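PDB 3OTT: Two-component system sensor histidine kinase, which probably senses saccharides outside the cell and passes the signal on as a histidine kinase, this chain being its extracellular part of two beta-propellers and a beta-sandwich. Local coordinates for residues Leu529-Val532 with Gly537-Arg540; Lys568-Val573 with Leu579-Arg584; Leu602-Asp605 with Cys610-Leu613. One frame throughout, in Å; residues are numbered along the deposited sequence.

Contact 1 (Leu529-Val532 with Gly537-Arg540); sequences LLWV and GVMR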
loop_
_atom_site.group_PDB
_atom_site.type_symbol
_atom_site.label_atom_id
_atom_site.label_comp_id
_atom_site.label_asym_id
_atom_site.label_seq_id
_atom_site.Cartn_x
_atom_site.Cartn_y
_atom_site.Cartn_z
ATOM N N LEU B 529 -14.885 36.495 20.846
ATOM C CA LEU B 529 -15.444 37.191 19.660
ATOM C C LEU B 529 -15.797 36.157 18.637
ATOM O O LEU B 529 -15.182 35.108 18.627
ATOM C CB LEU B 529 -14.496 38.246 19.100
ATOM C CG LEU B 529 -14.316 39.390 20.112
ATOM C CD1 LEU B 529 -12.900 39.856 20.240
ATOM C CD2 LEU B 529 -15.178 40.512 19.735
ATOM N N LEU B 530 -16.812 36.408 17.813
ATOM C CA LEU B 530 -17.208 35.444 16.754
ATOM C C LEU B 530 -16.604 35.786 15.424
ATOM O O LEU B 530 -16.611 36.927 15.014
ATOM C CB LEU B 530 -18.711 35.449 16.554
ATOM C CG LEU B 530 -19.657 34.515 17.296
ATOM C CD1 LEU B 530 -19.111 34.171 18.612
ATOM C CD2 LEU B 530 -21.004 35.177 17.456
ATOM N N TRP B 531 -16.190 34.775 14.690
ATOM C CA TRP B 531 -15.668 34.972 13.351
ATOM C C TRP B 531 -16.579 34.263 12.353
ATOM O O TRP B 531 -16.844 33.031 12.491
ATOM C CB TRP B 531 -14.221 34.452 13.289
ATOM C CG TRP B 531 -13.283 35.304 14.119
ATOM C CD1 TRP B 531 -13.089 35.223 15.436
ATOM C CD2 TRP B 531 -12.479 36.395 13.654
ATOM N NE1 TRP B 531 -12.175 36.180 15.861
ATOM C CE2 TRP B 531 -11.794 36.919 14.776
ATOM C CE3 TRP B 531 -12.268 36.981 12.388
ATOM C CZ2 TRP B 531 -10.871 37.978 14.677
ATOM C CZ3 TRP B 531 -11.380 38.028 12.284
ATOM C CH2 TRP B 531 -10.681 38.524 13.423
ATOM N N VAL B 532 -17.078 35.035 11.374
ATOM C CA VAL B 532 -17.905 34.508 10.293
ATOM C C VAL B 532 -17.153 34.557 8.942
ATOM O O VAL B 532 -16.560 35.573 8.552
ATOM C CB VAL B 532 -19.269 35.263 10.168
ATOM C CG1 VAL B 532 -20.244 34.533 9.133
ATOM C CG2 VAL B 532 -19.994 35.369 11.529
ATOM N N GLY B 537 -13.814 37.109 2.344
ATOM C CA GLY B 537 -13.694 37.954 3.518
ATOM C C GLY B 537 -14.208 37.293 4.798
ATOM O O GLY B 537 -14.770 36.152 4.787
ATOM N N VAL B 538 -13.949 37.970 5.916
ATOM C CA VAL B 538 -14.467 37.509 7.200
ATOM C C VAL B 538 -15.061 38.689 7.953
ATOM O O VAL B 538 -14.771 39.823 7.656
ATOM C CB VAL B 538 -13.359 36.844 8.124
ATOM C CG1 VAL B 538 -12.597 35.774 7.396
ATOM C CG2 VAL B 538 -12.401 37.898 8.644
ATOM N N MET B 539 -15.859 38.386 8.960
ATOM C CA MET B 539 -16.506 39.379 9.772
ATOM C C MET B 539 -16.263 38.984 11.235
ATOM O O MET B 539 -16.507 37.794 11.622
ATOM C CB MET B 539 -18.020 39.367 9.513
ATOM C CG MET B 539 -18.847 40.193 10.511
ATOM S SD MET B 539 -20.515 40.694 9.881
ATOM C CE MET B 539 -21.396 39.674 10.902
ATOM N N ARG B 540 -15.827 39.965 12.029
ATOM C CA ARG B 540 -15.631 39.763 13.457
ATOM C C ARG B 540 -16.790 40.390 14.215
ATOM O O ARG B 540 -17.074 41.538 14.041
ATOM C CB ARG B 540 -14.312 40.386 13.906
ATOM C CG ARG B 540 -13.998 40.097 15.360
ATOM C CD ARG B 540 -12.691 40.753 15.843
ATOM N NE ARG B 540 -12.866 42.198 15.785
ATOM C CZ ARG B 540 -11.891 43.105 15.831
ATOM N NH1 ARG B 540 -10.609 42.772 15.927
ATOM N NH2 ARG B 540 -12.209 44.359 15.755
#
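Trp531 and Arg540 sit opposite each other on the two middle strands of a four-stranded propeller blade, a non-hydrogen-bonded antiparallel pair whose side chains leave the same face of the sheet. They illustrate how an arginine can serve an aromatic ring with its methylenes alone. The two side chains run alongside each other and point the same way, the arginine chain lying over one face of the indole. Arg540 CB stands 4.0 Å from the centroid of the Trp531 six-membered ring, 7° off its normal, in a CH-pi contact, and Arg540 CD comes within 3.5 Å of Trp531 CZ2. With CG anti to the backbone N (chi1 -175°), the first part of the arginine chain stays extended along the ring; beyond a bend at chi3 the guanidinium lies with its plane 76° from that of the indole. Val538 arrives at the ring edge instead, its CG2 3.8 Å from Trp531 CZ3. On the other face of the sheet Val532 CB and Met539 CB lie 4.3 Å apart; the backbones of this pair exchange two hydrogen bonds, Val532 N to Met539 O being 2.8 Å. Trp531 NE1 hydrogen-bonds to Asp525 OD2, while Arg540 NH1 hydrogen-bonds to the carbonyl oxygens of Arg584 and Lys585. The arginine therefore divides its chemistry: its methylenes cover the indole and its charged end binds backbone oxygens of the next blade.

Contact 2 (Lys568-Val573 with Leu579-Arg584); sequences KNSIWV and LWIIDR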
loop_
_atom_site.group_PDB
_atom_site.type_symbol
_atom_site.label_atom_id
_atom_site.label_comp_id
_atom_site.label_asym_id
_atom_site.label_seq_id
_atom_site.Cartn_x
_atom_site.Cartn_y
_atom_site.Cartn_z
ATOM N N LYS B 568 -3.386 31.131 18.409
ATOM C CA LYS B 568 -2.901 32.202 19.317
ATOM C C LYS B 568 -3.557 33.555 19.000
ATOM O O LYS B 568 -4.764 33.719 19.170
ATOM C CB LYS B 568 -1.376 32.361 19.211
ATOM C CG LYS B 568 -0.511 31.231 19.735
ATOM C CD LYS B 568 0.927 31.525 19.279
ATOM C CE LYS B 568 1.967 30.811 20.097
ATOM N NZ LYS B 568 2.202 29.482 19.491
ATOM N N ASN B 569 -2.773 34.496 18.490
ATOM C CA ASN B 569 -3.252 35.860 18.243
ATOM C C ASN B 569 -3.737 36.086 16.838
ATOM O O ASN B 569 -4.101 37.207 16.461
ATOM C CB ASN B 569 -2.173 36.883 18.596
ATOM C CG ASN B 569 -1.977 36.995 20.080
ATOM O OD1 ASN B 569 -2.955 37.090 20.843
ATOM N ND2 ASN B 569 -0.717 36.975 20.516
ATOM N N SER B 570 -3.772 35.004 16.078
ATOM C CA SER B 570 -4.225 35.052 14.718
ATOM C C SER B 570 -5.412 34.133 14.463
ATOM O O SER B 570 -5.700 33.215 15.246
ATOM C CB SER B 570 -3.058 34.659 13.803
ATOM O OG SER B 570 -1.969 35.560 14.008
ATOM N N ILE B 571 -6.081 34.368 13.341
ATOM C CA ILE B 571 -6.874 33.320 12.757
ATOM C C ILE B 571 -6.359 32.801 11.397
ATOM O O ILE B 571 -6.046 33.584 10.496
ATOM C CB ILE B 571 -8.387 33.664 12.743
ATOM C CG1 ILE B 571 -9.081 32.680 11.808
ATOM C CG2 ILE B 571 -8.619 35.037 12.227
ATOM C CD1 ILE B 571 -10.582 32.653 11.964
ATOM N N TRP B 572 -6.268 31.471 11.248
ATOM C CA TRP B 572 -5.826 30.876 9.968
ATOM C C TRP B 572 -7.024 30.511 9.138
ATOM O O TRP B 572 -7.928 29.893 9.628
ATOM C CB TRP B 572 -4.951 29.621 10.168
ATOM C CG TRP B 572 -3.558 29.927 10.712
ATOM C CD1 TRP B 572 -3.207 30.981 11.544
ATOM C CD2 TRP B 572 -2.357 29.168 10.496
ATOM N NE1 TRP B 572 -1.847 30.927 11.819
ATOM C CE2 TRP B 572 -1.310 29.820 11.209
ATOM C CE3 TRP B 572 -2.066 27.993 9.803
ATOM C CZ2 TRP B 572 0.005 29.357 11.205
ATOM C CZ3 TRP B 572 -0.725 27.518 9.801
ATOM C CH2 TRP B 572 0.279 28.203 10.507
ATOM N N VAL B 573 -6.982 30.862 7.858
ATOM C CA VAL B 573 -8.117 30.708 6.957
ATOM C C VAL B 573 -7.648 30.037 5.681
ATOM O O VAL B 573 -6.866 30.607 4.906
ATOM C CB VAL B 573 -8.771 32.080 6.638
ATOM C CG1 VAL B 573 -10.108 31.889 5.858
ATOM C CG2 VAL B 573 -9.065 32.812 7.895
ATOM N N LEU B 579 -3.809 30.097 1.682
ATOM C CA LEU B 579 -3.846 30.238 3.102
ATOM C C LEU B 579 -3.679 31.709 3.504
ATOM O O LEU B 579 -2.723 32.362 3.125
ATOM C CB LEU B 579 -2.707 29.398 3.699
ATOM C CG LEU B 579 -2.922 28.623 4.998
ATOM C CD1 LEU B 579 -1.545 28.496 5.764
ATOM C CD2 LEU B 579 -3.932 29.206 5.902
ATOM N N TRP B 580 -4.634 32.224 4.263
ATOM C CA TRP B 580 -4.510 33.567 4.855
ATOM C C TRP B 580 -4.445 33.505 6.375
ATOM O O TRP B 580 -5.167 32.742 6.994
ATOM C CB TRP B 580 -5.696 34.455 4.432
ATOM C CG TRP B 580 -5.739 34.635 2.953
ATOM C CD1 TRP B 580 -6.060 33.687 2.012
ATOM C CD2 TRP B 580 -5.377 35.811 2.231
ATOM N NE1 TRP B 580 -5.923 34.207 0.756
ATOM C CE2 TRP B 580 -5.518 35.515 0.859
ATOM C CE3 TRP B 580 -4.951 37.088 2.614
ATOM C CZ2 TRP B 580 -5.273 36.453 -0.131
ATOM C CZ3 TRP B 580 -4.698 38.025 1.645
ATOM C CH2 TRP B 580 -4.864 37.705 0.277
ATOM N N ILE B 581 -3.588 34.330 6.944
ATOM C CA ILE B 581 -3.461 34.520 8.364
ATOM C C ILE B 581 -3.887 35.965 8.724
ATOM O O ILE B 581 -3.364 36.930 8.164
ATOM C CB ILE B 581 -1.992 34.333 8.761
ATOM C CG1 ILE B 581 -1.522 32.921 8.378
ATOM C CG2 ILE B 581 -1.760 34.697 10.280
ATOM C CD1 ILE B 581 -0.075 32.561 8.926
ATOM N N ILE B 582 -4.795 36.096 9.692
ATOM C CA ILE B 582 -5.428 37.379 9.999
ATOM C C ILE B 582 -5.251 37.664 11.467
ATOM O O ILE B 582 -5.591 36.830 12.313
ATOM C CB ILE B 582 -6.955 37.326 9.718
ATOM C CG1 ILE B 582 -7.231 36.954 8.255
ATOM C CG2 ILE B 582 -7.666 38.616 10.102
ATOM C CD1 ILE B 582 -8.707 36.497 8.053
ATOM N N ASP B 583 -4.778 38.860 11.778
ATOM C CA ASP B 583 -4.501 39.182 13.166
ATOM C C ASP B 583 -5.813 39.434 13.875
ATOM O O ASP B 583 -6.640 40.165 13.373
ATOM C CB ASP B 583 -3.601 40.415 13.275
ATOM C CG ASP B 583 -3.445 40.893 14.730
ATOM O OD1 ASP B 583 -4.371 41.528 15.293
ATOM O OD2 ASP B 583 -2.391 40.600 15.322
ATOM N N ARG B 584 -5.999 38.842 15.044
ATOM C CA ARG B 584 -7.292 38.921 15.706
ATOM C C ARG B 584 -7.689 40.331 16.194
ATOM O O ARG B 584 -8.875 40.600 16.371
ATOM C CB ARG B 584 -7.402 37.895 16.824
ATOM C CG ARG B 584 -7.544 36.459 16.284
ATOM C CD ARG B 584 -8.013 35.471 17.393
ATOM N NE ARG B 584 -7.119 35.311 18.551
ATOM C CZ ARG B 584 -7.344 35.806 19.783
ATOM N NH1 ARG B 584 -8.422 36.527 20.053
ATOM N NH2 ARG B 584 -6.478 35.588 20.774
#
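The two inner strands of a propeller blade form a beta hairpin here, and Lys568-Val573 pairs antiparallel with Leu579-Arg584 from Ser570 opposite Asp583 to Val573 opposite Trp580. Ile571 with Ile582 and Val573 with Trp580 are the hydrogen-bonded pairs, each joined by two backbone bonds; Ile571 N to Ile582 O measures 2.7 Å. Past the last strand pair, Arg584 N still reaches Asn569 O at 2.9 Å, and its side chain folds back over the start of the hairpin. There NE and NH2 grip the single oxygen Lys568 O side-on, at 2.9 Å for Arg584 NE and 3.0 Å for Arg584 NH2. The oxygen lies close to the guanidinium plane; NE meets it in the carbonyl plane, whereas NH2 stands 36° above that plane. A bend at chi3 (-62°) brings the group round to this grip. Arg584 NH1 makes salt bridges with Asp525 and Asp527. With an alanine in place of Arg584 both donors to Lys568 O go, and that carbonyl would probably lose its side-chain tie across the hairpin, while the two aspartates would be left without this cationic partner.

Side chains sort by face. Ile581 lies alongside Trp572, its CG1 4.0 Å from the centroid of the five-membered ring of Trp572 and 10° off the normal, a CH-pi contact over the face; its CG2 branch turns to Ser570 CB. On the other face Ile582 CD1 crosses to Val573 CG2 at 3.7 Å, and Ile582 CB packs on Ile571 CG2. The chemistry is thus graded along the hairpin: apolar packing occupies its middle, and at its open end an arginine ties two acidic residues of the preceding blade to a backbone carbonyl.

Contact 3 (Leu602-Asp605 with Cys610-Leu613); sequences LLFD and CVYL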
loop_
_atom_site.group_PDB
_atom_site.type_symbol
_atom_site.label_atom_id
_atom_site.label_comp_id
_atom_site.label_asym_id
_atom_site.label_seq_id
_atom_site.Cartn_x
_atom_site.Cartn_y
_atom_site.Cartn_z
ATOM N N LEU B 602 -8.291 22.212 9.523
ATOM C CA LEU B 602 -7.164 22.835 10.281
ATOM C C LEU B 602 -7.212 22.511 11.817
ATOM O O LEU B 602 -8.299 22.442 12.391
ATOM C CB LEU B 602 -7.103 24.370 10.083
ATOM C CG LEU B 602 -6.886 25.028 8.701
ATOM C CD1 LEU B 602 -7.357 26.501 8.679
ATOM C CD2 LEU B 602 -5.417 24.951 8.162
ATOM N N LEU B 603 -6.056 22.314 12.456
ATOM C CA LEU B 603 -6.011 22.076 13.900
ATOM C C LEU B 603 -4.754 22.675 14.513
ATOM O O LEU B 603 -3.611 22.331 14.129
ATOM C CB LEU B 603 -6.042 20.569 14.220
ATOM C CG LEU B 603 -5.882 20.112 15.715
ATOM C CD1 LEU B 603 -7.097 20.489 16.584
ATOM C CD2 LEU B 603 -5.620 18.632 15.879
ATOM N N PHE B 604 -4.956 23.568 15.481
ATOM C CA PHE B 604 -3.868 24.056 16.300
ATOM C C PHE B 604 -3.679 23.171 17.527
ATOM O O PHE B 604 -4.605 23.024 18.308
ATOM C CB PHE B 604 -4.200 25.457 16.775
ATOM C CG PHE B 604 -3.139 26.065 17.651
ATOM C CD1 PHE B 604 -1.793 25.962 17.326
ATOM C CD2 PHE B 604 -3.497 26.775 18.809
ATOM C CE1 PHE B 604 -0.778 26.540 18.172
ATOM C CE2 PHE B 604 -2.500 27.342 19.646
ATOM C CZ PHE B 604 -1.148 27.196 19.324
ATOM N N ASP B 605 -2.485 22.597 17.698
ATOM C CA ASP B 605 -2.113 21.873 18.938
ATOM C C ASP B 605 -1.227 22.754 19.830
ATOM O O ASP B 605 -0.048 22.942 19.533
ATOM C CB ASP B 605 -1.383 20.547 18.659
ATOM C CG ASP B 605 -1.228 19.650 19.959
ATOM O OD1 ASP B 605 -2.024 19.759 20.946
ATOM O OD2 ASP B 605 -0.311 18.797 19.961
ATOM N N CYS B 610 2.170 23.604 17.142
ATOM C CA CYS B 610 2.133 23.423 15.705
ATOM C C CYS B 610 0.706 23.337 15.149
ATOM O O CYS B 610 -0.257 23.212 15.899
ATOM C CB CYS B 610 2.943 22.203 15.333
ATOM S SG CYS B 610 2.132 20.765 15.886
ATOM N N VAL B 611 0.592 23.438 13.827
ATOM C CA VAL B 611 -0.695 23.433 13.112
ATOM C C VAL B 611 -0.749 22.279 12.098
ATOM O O VAL B 611 0.167 22.090 11.314
ATOM C CB VAL B 611 -0.949 24.781 12.389
ATOM C CG1 VAL B 611 -2.315 24.769 11.631
ATOM C CG2 VAL B 611 -0.913 25.923 13.383
ATOM N N TYR B 612 -1.828 21.504 12.154
ATOM C CA TYR B 612 -2.102 20.408 11.209
ATOM C C TYR B 612 -3.038 20.912 10.132
ATOM O O TYR B 612 -4.077 21.536 10.442
ATOM C CB TYR B 612 -2.728 19.210 11.930
ATOM C CG TYR B 612 -1.748 18.632 12.941
ATOM C CD1 TYR B 612 -0.796 17.675 12.572
ATOM C CD2 TYR B 612 -1.745 19.062 14.245
ATOM C CE1 TYR B 612 0.115 17.178 13.482
ATOM C CE2 TYR B 612 -0.815 18.531 15.195
ATOM C CZ TYR B 612 0.106 17.624 14.795
ATOM O OH TYR B 612 0.995 17.141 15.721
ATOM N N LEU B 613 -2.690 20.624 8.878
ATOM C CA LEU B 613 -3.470 21.139 7.772
ATOM C C LEU B 613 -3.954 19.934 6.948
ATOM O O LEU B 613 -3.167 19.262 6.282
ATOM C CB LEU B 613 -2.641 22.108 6.952
ATOM C CG LEU B 613 -2.063 23.330 7.689
ATOM C CD1 LEU B 613 -0.619 23.117 8.229
ATOM C CD2 LEU B 613 -2.100 24.559 6.766
#
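Leu602-Asp605 and Cys610-Leu613 belong to the blade that closes the second propeller ring: strands 601-605, 610-615 and 618-623 are completed by strand 310-313 from much earlier in the chain, the arrangement known as a Velcro closure. Backbone bonding comes first. Leu603 and Tyr612 form a hydrogen-bonded antiparallel pair, Tyr612 N to Leu603 O being 2.8 Å. Asp605 N meets Cys610 O at 2.9 Å, but the return bond from Cys610 N to Asp605 O is weak at 3.3 Å.

Apolar contacts occupy both faces. On one, Leu602 and Leu613 touch through single branches, CD2 to CD2 at 3.6 Å. Phe604 crosses Val611 at about a right angle; its CG, anti to the backbone N (chi1 180°), sets the ring where Phe604 CD1 stands 4.0 Å from Val611 CG2. On the other, Leu603 packs its CD2 against Tyr612 CD2.

As for charge, Asp605 OD2 forms a salt bridge with Arg331 NH1, on the blade that comes next round the ring although earlier in the chain. The methylene of the same aspartate packs against the tyrosine: Asp605 CB lies 4.0 Å from Tyr612 CE2, at the edge of the ring and near its plane.

How the contacts relate
The three contacts come in series along the chain and sample three consecutive blades of the second propeller, each joining the two adjacent strands of one hairpin. Their centres step round the ring, about 11 Å from contact 1 to contact 2 and about 12 Å on to contact 3; contacts 1 and 3, with centres about 20 Å apart, do not touch. Contact 2, between them, packs on both neighbours: Ile582 CD1 lies 4.0 Å from Val538 CG2 of contact 1, and Trp572 CZ3 lies 3.7 Å from Val611 CG1 of contact 3. Three successive hairpins of the extracellular part thus pack blade on blade, and the last, in the blade completed by strand 310-313, closes the ring.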